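Local structure of protein yesU (Bacillus subtilis, 1OQ1) at residues Pro15-Ser20 / Asp36-His41; Leu40-Val45 / Ala210-Phe215; Glu7-Tyr12 / Val217-Arg222. The protein is of unknown function but has a galectin-like fold of two antiparallel beta-sheets, as in concanavalin-type lectins and glucanases, so it may bind carbohydrate. All blocks are in the same frame, centred on the assembly; numbering follows the deposited sequence.

Contact 1 of 3, residues Pro15-Ser20 / Asp36-His41; sequences PLRSKS and DDHSLH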
loop_
_atom_site.group_PDB
_atom_site.type_symbol
_atom_site.label_atom_id
_atom_site.label_comp_id
_atom_site.label_asym_id
_atom_site.label_seq_id
_atom_site.Cartn_x
_atom_site.Cartn_y
_atom_site.Cartn_z
ATOM N N PRO A 15 -6.929 7.807 -12.387
ATOM C CA PRO A 15 -5.951 8.881 -12.596
ATOM C C PRO A 15 -5.608 9.658 -11.320
ATOM O O PRO A 15 -4.502 10.190 -11.191
ATOM C CB PRO A 15 -6.635 9.775 -13.634
ATOM C CG PRO A 15 -7.530 8.830 -14.370
ATOM C CD PRO A 15 -8.096 7.983 -13.267
ATOM N N LEU A 16 -6.562 9.717 -10.392
ATOM C CA LEU A 16 -6.396 10.446 -9.135
ATOM C C LEU A 16 -6.088 11.917 -9.428
ATOM O O LEU A 16 -5.164 12.501 -8.854
ATOM C CB LEU A 16 -5.270 9.825 -8.294
ATOM C CG LEU A 16 -5.493 8.399 -7.776
ATOM C CD1 LEU A 16 -4.246 7.910 -7.050
ATOM C CD2 LEU A 16 -6.693 8.367 -6.837
ATOM N N ARG A 17 -6.876 12.506 -10.326
ATOM C CA ARG A 17 -6.683 13.897 -10.730
ATOM C C ARG A 17 -7.699 14.875 -10.140
ATOM O O ARG A 17 -7.441 16.079 -10.091
ATOM C CB ARG A 17 -6.704 14.006 -12.259
ATOM C CG ARG A 17 -5.598 13.216 -12.945
ATOM C CD ARG A 17 -5.571 13.425 -14.458
ATOM N NE ARG A 17 -5.211 14.791 -14.831
ATOM C CZ ARG A 17 -6.086 15.741 -15.147
ATOM N NH1 ARG A 17 -7.388 15.481 -15.143
ATOM N NH2 ARG A 17 -5.659 16.955 -15.470
ATOM N N SER A 18 -8.850 14.367 -9.703
ATOM C CA SER A 18 -9.875 15.234 -9.125
ATOM C C SER A 18 -10.668 14.532 -8.028
ATOM O O SER A 18 -10.603 13.308 -7.882
ATOM C CB SER A 18 -10.836 15.717 -10.212
ATOM O OG SER A 18 -11.642 14.652 -10.680
ATOM N N LYS A 19 -11.424 15.321 -7.266
ATOM C CA LYS A 19 -12.243 14.804 -6.174
ATOM C C LYS A 19 -13.160 13.660 -6.596
ATOM O O LYS A 19 -13.363 12.708 -5.844
ATOM C CB LYS A 19 -13.097 15.929 -5.584
ATOM C CG LYS A 19 -12.301 17.128 -5.108
ATOM C CD LYS A 19 -13.218 18.265 -4.677
ATOM C CE LYS A 19 -12.413 19.497 -4.290
ATOM N NZ LYS A 19 -13.284 20.628 -3.863
ATOM N N SER A 20 -13.723 13.754 -7.796
ATOM C CA SER A 20 -14.626 12.717 -8.282
ATOM C C SER A 20 -13.941 11.355 -8.394
ATOM O O SER A 20 -14.602 10.320 -8.335
ATOM C CB SER A 20 -15.212 13.115 -9.641
ATOM O OG SER A 20 -14.186 13.329 -10.594
ATOM N N ASP A 36 -4.340 19.734 -5.699
ATOM C CA ASP A 36 -3.530 20.783 -6.306
ATOM C C ASP A 36 -2.766 20.155 -7.473
ATOM O O ASP A 36 -2.316 19.014 -7.380
ATOM C CB ASP A 36 -2.548 21.337 -5.270
ATOM C CG ASP A 36 -1.824 22.581 -5.751
ATOM O OD1 ASP A 36 -1.187 22.529 -6.824
ATOM O OD2 ASP A 36 -1.887 23.612 -5.047
ATOM N N ASP A 37 -2.623 20.894 -8.570
ATOM C CA ASP A 37 -1.921 20.384 -9.744
ATOM C C ASP A 37 -2.571 19.123 -10.314
ATOM O O ASP A 37 -1.896 18.293 -10.920
ATOM C CB ASP A 37 -0.457 20.084 -9.408
ATOM C CG ASP A 37 0.343 21.335 -9.118
ATOM O OD1 ASP A 37 0.434 22.201 -10.013
ATOM O OD2 ASP A 37 0.884 21.451 -7.999
ATOM N N HIS A 38 -3.876 18.976 -10.107
ATOM C CA HIS A 38 -4.611 17.821 -10.617
ATOM C C HIS A 38 -3.968 16.485 -10.250
ATOM O O HIS A 38 -3.795 15.607 -11.097
ATOM C CB HIS A 38 -4.751 17.928 -12.140
ATOM C CG HIS A 38 -5.628 19.057 -12.582
ATOM N ND1 HIS A 38 -7.000 19.025 -12.457
ATOM C CD2 HIS A 38 -5.326 20.269 -13.106
ATOM C CE1 HIS A 38 -7.507 20.168 -12.884
ATOM N NE2 HIS A 38 -6.512 20.941 -13.282
ATOM N N SER A 39 -3.617 16.342 -8.979
ATOM C CA SER A 39 -3.004 15.120 -8.478
ATOM C C SER A 39 -3.389 14.970 -7.010
ATOM O O SER A 39 -3.554 15.964 -6.308
ATOM C CB SER A 39 -1.484 15.194 -8.620
ATOM O OG SER A 39 -0.965 16.317 -7.929
ATOM N N LEU A 40 -3.527 13.732 -6.549
ATOM C CA LEU A 40 -3.910 13.485 -5.161
ATOM C C LEU A 40 -2.812 13.827 -4.158
ATOM O O LEU A 40 -1.741 13.216 -4.157
ATOM C CB LEU A 40 -4.315 12.020 -4.970
ATOM C CG LEU A 40 -4.609 11.592 -3.524
ATOM C CD1 LEU A 40 -5.827 12.337 -3.008
ATOM C CD2 LEU A 40 -4.852 10.096 -3.462
ATOM N N HIS A 41 -3.090 14.812 -3.310
ATOM C CA HIS A 41 -2.157 15.214 -2.264
ATOM C C HIS A 41 -2.731 14.679 -0.959
ATOM O O HIS A 41 -3.879 14.972 -0.622
ATOM C CB HIS A 41 -2.057 16.738 -2.164
ATOM C CG HIS A 41 -1.303 17.376 -3.287
ATOM N ND1 HIS A 41 -0.078 17.983 -3.110
ATOM C CD2 HIS A 41 -1.606 17.512 -4.599
ATOM C CE1 HIS A 41 0.341 18.467 -4.266
ATOM N NE2 HIS A 41 -0.567 18.195 -5.184
#

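Contact 2 of 3, residues Leu40-Val45 / Ala210-Phe215; sequences LHLSHV and AVYRDF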
loop_
_atom_site.group_PDB
_atom_site.type_symbol
_atom_site.label_atom_id
_atom_site.label_comp_id
_atom_site.label_asym_id
_atom_site.label_seq_id
_atom_site.Cartn_x
_atom_site.Cartn_y
_atom_site.Cartn_z
ATOM N N LEU A 40 -3.527 13.732 -6.549
ATOM C CA LEU A 40 -3.910 13.485 -5.161
ATOM C C LEU A 40 -2.812 13.827 -4.158
ATOM O O LEU A 40 -1.741 13.216 -4.157
ATOM C CB LEU A 40 -4.315 12.020 -4.970
ATOM C CG LEU A 40 -4.609 11.592 -3.524
ATOM C CD1 LEU A 40 -5.827 12.337 -3.008
ATOM C CD2 LEU A 40 -4.852 10.096 -3.462
ATOM N N HIS A 41 -3.090 14.812 -3.310
ATOM C CA HIS A 41 -2.157 15.214 -2.264
ATOM C C HIS A 41 -2.731 14.679 -0.959
ATOM O O HIS A 41 -3.879 14.972 -0.622
ATOM C CB HIS A 41 -2.057 16.738 -2.164
ATOM C CG HIS A 41 -1.303 17.376 -3.287
ATOM N ND1 HIS A 41 -0.078 17.983 -3.110
ATOM C CD2 HIS A 41 -1.606 17.512 -4.599
ATOM C CE1 HIS A 41 0.341 18.467 -4.266
ATOM N NE2 HIS A 41 -0.567 18.195 -5.184
ATOM N N LEU A 42 -1.956 13.873 -0.241
ATOM C CA LEU A 42 -2.417 13.343 1.038
ATOM C C LEU A 42 -1.556 13.906 2.164
ATOM O O LEU A 42 -0.327 13.808 2.128
ATOM C CB LEU A 42 -2.354 11.807 1.055
ATOM C CG LEU A 42 -3.374 11.062 0.187
ATOM C CD1 LEU A 42 -3.188 9.556 0.361
ATOM C CD2 LEU A 42 -4.790 11.469 0.581
ATOM N N SER A 43 -2.209 14.522 3.146
ATOM C CA SER A 43 -1.519 15.096 4.305
ATOM C C SER A 43 -2.301 14.733 5.562
ATOM O O SER A 43 -3.199 13.894 5.507
ATOM C CB SER A 43 -1.392 16.620 4.170
ATOM O OG SER A 43 -2.656 17.229 4.001
ATOM N N HIS A 44 -1.984 15.369 6.687
ATOM C CA HIS A 44 -2.651 15.038 7.945
ATOM C C HIS A 44 -3.187 16.256 8.694
ATOM O O HIS A 44 -2.603 17.338 8.630
ATOM C CB HIS A 44 -1.669 14.266 8.826
ATOM C CG HIS A 44 -1.097 13.050 8.161
ATOM N ND1 HIS A 44 -1.580 11.779 8.392
ATOM C CD2 HIS A 44 -0.107 12.915 7.247
ATOM C CE1 HIS A 44 -0.909 10.913 7.649
ATOM N NE2 HIS A 44 -0.010 11.577 6.944
ATOM N N VAL A 45 -4.297 16.078 9.405
ATOM C CA VAL A 45 -4.888 17.184 10.148
ATOM C C VAL A 45 -4.111 17.482 11.432
ATOM O O VAL A 45 -4.175 18.597 11.951
ATOM C CB VAL A 45 -6.380 16.912 10.485
ATOM C CG1 VAL A 45 -7.176 16.747 9.191
ATOM C CG2 VAL A 45 -6.516 15.675 11.360
ATOM N N ALA A 210 2.527 13.568 0.708
ATOM C CA ALA A 210 2.893 12.889 -0.533
ATOM C C ALA A 210 1.851 13.083 -1.625
ATOM O O ALA A 210 0.701 13.423 -1.352
ATOM C CB ALA A 210 3.088 11.396 -0.266
ATOM N N VAL A 211 2.266 12.855 -2.866
ATOM C CA VAL A 211 1.377 12.989 -4.013
ATOM C C VAL A 211 1.306 11.657 -4.745
ATOM O O VAL A 211 2.328 10.998 -4.953
ATOM C CB VAL A 211 1.883 14.078 -4.983
ATOM C CG1 VAL A 211 0.989 14.146 -6.213
ATOM C CG2 VAL A 211 1.909 15.427 -4.272
ATOM N N TYR A 212 0.093 11.267 -5.124
ATOM C CA TYR A 212 -0.128 10.012 -5.831
ATOM C C TYR A 212 -0.856 10.262 -7.150
ATOM O O TYR A 212 -1.703 11.153 -7.244
ATOM C CB TYR A 212 -0.963 9.053 -4.976
ATOM C CG TYR A 212 -0.408 8.792 -3.591
ATOM C CD1 TYR A 212 -0.532 9.742 -2.578
ATOM C CD2 TYR A 212 0.244 7.596 -3.295
ATOM C CE1 TYR A 212 -0.018 9.506 -1.301
ATOM C CE2 TYR A 212 0.762 7.350 -2.020
ATOM C CZ TYR A 212 0.626 8.310 -1.032
ATOM O OH TYR A 212 1.140 8.077 0.220
ATOM N N ARG A 213 -0.534 9.459 -8.159
ATOM C CA ARG A 213 -1.154 9.583 -9.476
ATOM C C ARG A 213 -1.212 8.243 -10.204
ATOM O O ARG A 213 -0.455 7.328 -9.897
ATOM C CB ARG A 213 -0.353 10.558 -10.336
ATOM C CG ARG A 213 -0.745 12.009 -10.212
ATOM C CD ARG A 213 -1.634 12.395 -11.372
ATOM N NE ARG A 213 -1.401 13.772 -11.794
ATOM C CZ ARG A 213 -1.818 14.276 -12.949
ATOM N NH1 ARG A 213 -2.491 13.511 -13.801
ATOM N NH2 ARG A 213 -1.564 15.544 -13.253
ATOM N N ASP A 214 -2.121 8.152 -11.168
ATOM C CA ASP A 214 -2.294 6.969 -12.014
ATOM C C ASP A 214 -2.196 5.610 -11.334
ATOM O O ASP A 214 -1.275 4.834 -11.601
ATOM C CB ASP A 214 -1.295 7.018 -13.177
ATOM C CG ASP A 214 -1.375 8.318 -13.962
ATOM O OD1 ASP A 214 -2.485 8.876 -14.084
ATOM O OD2 ASP A 214 -0.327 8.776 -14.466
ATOM N N PHE A 215 -3.162 5.331 -10.469
ATOM C CA PHE A 215 -3.244 4.073 -9.741
ATOM C C PHE A 215 -3.957 3.061 -10.646
ATOM O O PHE A 215 -5.106 3.271 -11.039
ATOM C CB PHE A 215 -4.026 4.314 -8.447
ATOM C CG PHE A 215 -4.445 3.064 -7.725
ATOM C CD1 PHE A 215 -3.548 2.023 -7.510
ATOM C CD2 PHE A 215 -5.735 2.954 -7.214
ATOM C CE1 PHE A 215 -3.927 0.890 -6.797
ATOM C CE2 PHE A 215 -6.128 1.825 -6.497
ATOM C CZ PHE A 215 -5.219 0.788 -6.288
#

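Contact 3 of 3, residues Glu7-Tyr12 / Val217-Arg222; sequences EGACLY and VHQAVR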
loop_
_atom_site.group_PDB
_atom_site.type_symbol
_atom_site.label_atom_id
_atom_site.label_comp_id
_atom_site.label_asym_id
_atom_site.label_seq_id
_atom_site.Cartn_x
_atom_site.Cartn_y
_atom_site.Cartn_z
ATOM N N GLU A 7 2.054 -7.619 -17.717
ATOM C CA GLU A 7 0.756 -7.082 -17.346
ATOM C C GLU A 7 -0.247 -7.539 -18.396
ATOM O O GLU A 7 0.033 -7.481 -19.591
ATOM C CB GLU A 7 0.800 -5.554 -17.299
ATOM C CG GLU A 7 1.612 -5.000 -16.145
ATOM C CD GLU A 7 1.637 -3.487 -16.129
ATOM O OE1 GLU A 7 0.554 -2.879 -16.217
ATOM O OE2 GLU A 7 2.739 -2.904 -16.023
ATOM N N GLY A 8 -1.403 -8.011 -17.942
ATOM C CA GLY A 8 -2.436 -8.458 -18.859
ATOM C C GLY A 8 -3.539 -7.424 -19.002
ATOM O O GLY A 8 -3.267 -6.226 -19.087
ATOM N N ALA A 9 -4.786 -7.883 -19.017
ATOM C CA ALA A 9 -5.927 -6.987 -19.157
ATOM C C ALA A 9 -5.980 -5.976 -18.019
ATOM O O ALA A 9 -5.621 -6.282 -16.884
ATOM C CB ALA A 9 -7.218 -7.792 -19.194
ATOM N N CYS A 10 -6.428 -4.763 -18.326
ATOM C CA CYS A 10 -6.540 -3.732 -17.303
ATOM C C CYS A 10 -7.852 -3.954 -16.565
ATOM O O CYS A 10 -8.917 -3.998 -17.181
ATOM C CB CYS A 10 -6.534 -2.336 -17.931
ATOM S SG CYS A 10 -6.620 -0.990 -16.712
ATOM N N LEU A 11 -7.774 -4.097 -15.248
ATOM C CA LEU A 11 -8.964 -4.326 -14.440
ATOM C C LEU A 11 -9.496 -3.049 -13.814
ATOM O O LEU A 11 -10.694 -2.933 -13.546
ATOM C CB LEU A 11 -8.655 -5.321 -13.322
ATOM C CG LEU A 11 -8.099 -6.675 -13.757
ATOM C CD1 LEU A 11 -7.844 -7.534 -12.532
ATOM C CD2 LEU A 11 -9.087 -7.355 -14.691
ATOM N N TYR A 12 -8.604 -2.087 -13.598
ATOM C CA TYR A 12 -8.974 -0.838 -12.945
ATOM C C TYR A 12 -7.892 0.210 -13.157
ATOM O O TYR A 12 -6.701 -0.102 -13.153
ATOM C CB TYR A 12 -9.132 -1.111 -11.444
ATOM C CG TYR A 12 -9.473 0.079 -10.579
ATOM C CD1 TYR A 12 -10.798 0.473 -10.391
ATOM C CD2 TYR A 12 -8.472 0.790 -9.915
ATOM C CE1 TYR A 12 -11.119 1.544 -9.556
ATOM C CE2 TYR A 12 -8.783 1.865 -9.082
ATOM C CZ TYR A 12 -10.107 2.233 -8.909
ATOM O OH TYR A 12 -10.424 3.290 -8.085
ATOM N N VAL A 217 -4.534 -1.352 -11.821
ATOM C CA VAL A 217 -4.441 -2.772 -11.498
ATOM C C VAL A 217 -4.645 -3.577 -12.784
ATOM O O VAL A 217 -5.666 -3.439 -13.457
ATOM C CB VAL A 217 -5.524 -3.198 -10.468
ATOM C CG1 VAL A 217 -5.357 -4.670 -10.109
ATOM C CG2 VAL A 217 -5.428 -2.341 -9.219
ATOM N N HIS A 218 -3.662 -4.402 -13.127
ATOM C CA HIS A 218 -3.733 -5.243 -14.320
ATOM C C HIS A 218 -3.644 -6.708 -13.907
ATOM O O HIS A 218 -3.178 -7.027 -12.812
ATOM C CB HIS A 218 -2.566 -4.939 -15.271
ATOM C CG HIS A 218 -2.649 -3.602 -15.942
ATOM N ND1 HIS A 218 -3.065 -3.448 -17.249
ATOM C CD2 HIS A 218 -2.352 -2.360 -15.493
ATOM C CE1 HIS A 218 -3.017 -2.168 -17.575
ATOM N NE2 HIS A 218 -2.588 -1.487 -16.529
ATOM N N GLN A 219 -4.092 -7.596 -14.787
ATOM C CA GLN A 219 -4.015 -9.029 -14.523
ATOM C C GLN A 219 -2.534 -9.389 -14.563
ATOM O O GLN A 219 -1.790 -8.854 -15.385
ATOM C CB GLN A 219 -4.740 -9.812 -15.621
ATOM C CG GLN A 219 -6.250 -9.849 -15.513
ATOM C CD GLN A 219 -6.726 -10.791 -14.426
ATOM O OE1 GLN A 219 -6.241 -11.918 -14.313
ATOM N NE2 GLN A 219 -7.687 -10.341 -13.628
ATOM N N ALA A 220 -2.097 -10.279 -13.678
ATOM C CA ALA A 220 -0.696 -10.692 -13.671
ATOM C C ALA A 220 -0.543 -11.908 -14.577
ATOM O O ALA A 220 -1.227 -12.914 -14.393
ATOM C CB ALA A 220 -0.247 -11.039 -12.252
ATOM N N VAL A 221 0.347 -11.806 -15.558
ATOM C CA VAL A 221 0.585 -12.905 -16.485
ATOM C C VAL A 221 1.948 -13.519 -16.208
ATOM O O VAL A 221 2.986 -12.901 -16.455
ATOM C CB VAL A 221 0.536 -12.423 -17.948
ATOM C CG1 VAL A 221 0.826 -13.589 -18.887
ATOM C CG2 VAL A 221 -0.826 -11.826 -18.244
ATOM N N ARG A 222 1.943 -14.743 -15.692
ATOM C CA ARG A 222 3.188 -15.424 -15.374
ATOM C C ARG A 222 3.760 -16.102 -16.607
ATOM O O ARG A 222 3.068 -16.858 -17.285
ATOM C CB ARG A 222 2.957 -16.458 -14.267
ATOM C CG ARG A 222 4.217 -17.173 -13.831
ATOM C CD ARG A 222 3.971 -18.100 -12.653
ATOM N NE ARG A 222 2.887 -19.042 -12.905
ATOM C CZ ARG A 222 2.802 -20.246 -12.349
ATOM N NH1 ARG A 222 3.742 -20.659 -11.511
ATOM N NH2 ARG A 222 1.777 -21.037 -12.628
#

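Contact 1 of 3, residues Pro15-Ser20 / Asp36-His41
NH2 of Arg17 lies over one face of the His38 imidazole, 3.6 Å from CG of His38, with the guanidinium and ring planes only 10° apart; CB of His38 in turn lies over a face of the guanidinium. This near-parallel approach is set up by the bend of the arginine chain at chi3 (66°), which turns the end of the chain so that NH2 comes over the ring after CB and CG have passed the His38 carbonyl oxygen. Beneath it the two backbones run close enough for C-H...O contacts in both directions: CA of Arg17 stands 3.4 Å from O of His38, and CA of His38 is equally near O of Arg17. One residue further along, O of Leu16 approaches CA of Ser39 at 3.4 Å, and the CB atoms of Leu16 and Leu40 meet at 4.1 Å on the buried side.

The turn before Leu40 is pinned from within, OG of Ser39 donating to O of Asp36 (3.1 Å). On the other segment, Asp21 OD2 accepts from the backbone N of both Arg17 and Ser18, which fixes the bend carrying the arginine. The contact thus lays the loop that follows strand 5-14 against the turn between strands 31-34 and 40-44, with Leu16 also reaching Phe215 of strand 209-222.

Contact 2 of 3, residues Leu40-Val45 / Ala210-Phe215
Strands 40-44 and 209-222 are antiparallel neighbours in one sheet of the galectin-like sandwich, and their pairing runs through Leu40, His41 and Leu42 against Tyr212, Val211 and Ala210. Leu42 and Ala210 form a hydrogen-bonded pair with N of Leu42 2.9 Å from O of Ala210, a nearly linear bond (171° at the hydrogen), and the return bond runs from N of Ala210 to O of Leu42. At the Leu40-Tyr212 pair the two bonds are unequal: N of Tyr212 lies 2.8 Å from O of Leu40, whereas the bond from N of Leu40 to O of Tyr212 is weak at 3.2 Å.

Between them His41 and Val211 make the non-hydrogen-bonded pair, their side chains side by side on the partly exposed face of the sheet. CG2 of Val211 sits over one face of the His41 imidazole, 3.6 Å from the ring centroid and 20° off its normal, a CH-pi contact. Val211 offers this methyl because CG1 is anti to the backbone N (chi1 177°), leaving CG2 on the side of the histidine.

The other face of the sheet belongs to the interior of the sandwich, where Leu40, Leu42, Ala210 and Tyr212 look toward the second sheet. Here Leu42 crosses Tyr212 at about a right angle, CD1 of Leu42 lying 3.6 Å from CE1 of the tyrosine, while CD2 of Leu40 is 4.3 Å from CB of Tyr212. The phenol's polar end is satisfied across the core, OH of Tyr212 bonding to NE2 of Gln204 on strand 199-205, and its ring meets Phe202 of the same strand. Along the remaining edges, strand 40-44 pairs with strand 31-34, and strand 209-222 with strand 63-73.

Contact 3 of 3, residues Glu7-Tyr12 / Val217-Arg222
The carbonyl oxygen of Val217 is gripped by two backbone donors, N of Leu11 at 2.8 Å and N of Tyr12 at 3.2 Å, both in the carbonyl plane. Two consecutive residues facing one is a classic beta bulge, and N of Val217 closes it by bonding to O of Tyr12 (2.8 Å). A second shift of register falls around the corner at Ala9; there Gln219 holds the chain at two points, its N donating to O of Ala9 and its O accepting from N of Gly8 at 2.7 Å.

The His218 ring is enclosed from several directions. SG of Cys10 lies over one face, 4.2 Å from the centroid of the His218 ring, while OE1 of Glu7 comes over the opposite face, offset toward the rim and 3.0 Å from CD2 of His218. At the ring edge, ND1 makes a weak hydrogen bond to O of Gly8, in the ring plane, which should help fix the rotation of the imidazole. Elsewhere Leu11 crosses the Gln219 side chain at about a right angle, with CD2 of Leu11 3.5 Å from NE2 of Gln219; the bend of Gln219 at chi2 (-75°) brings the amide alongside this methyl.

Within the sheet, strand 209-222 is flanked by strand 5-14 and strand 63-73, whose Ile64 and Gly62 bond to the backbone of His218 and Ala220.

In the fold
From the N terminus the chain first lays down strand 5-14, whose partner arrives only at the end: contact 3 joins residues 7-12 to 217-222 and so closes a loop of some 200 residues. Contacts 1 and 2 are both nested within that loop. Contact 1 is the local closure, bringing the segment just after strand 5-14 against the turn leading into strand 40-44; contact 2 starts where it ends, sharing Leu40 and His41, and reaches strand 209-222 across 164 residues. That last strand serves contacts 2 and 3 in succession, so both chain ends and strand 40-44 are bound into one sheet. Phe215 touches Tyr12 between contacts 2 and 3, and Pro15 O probably bonds to Asp214 N between contacts 1 and 2.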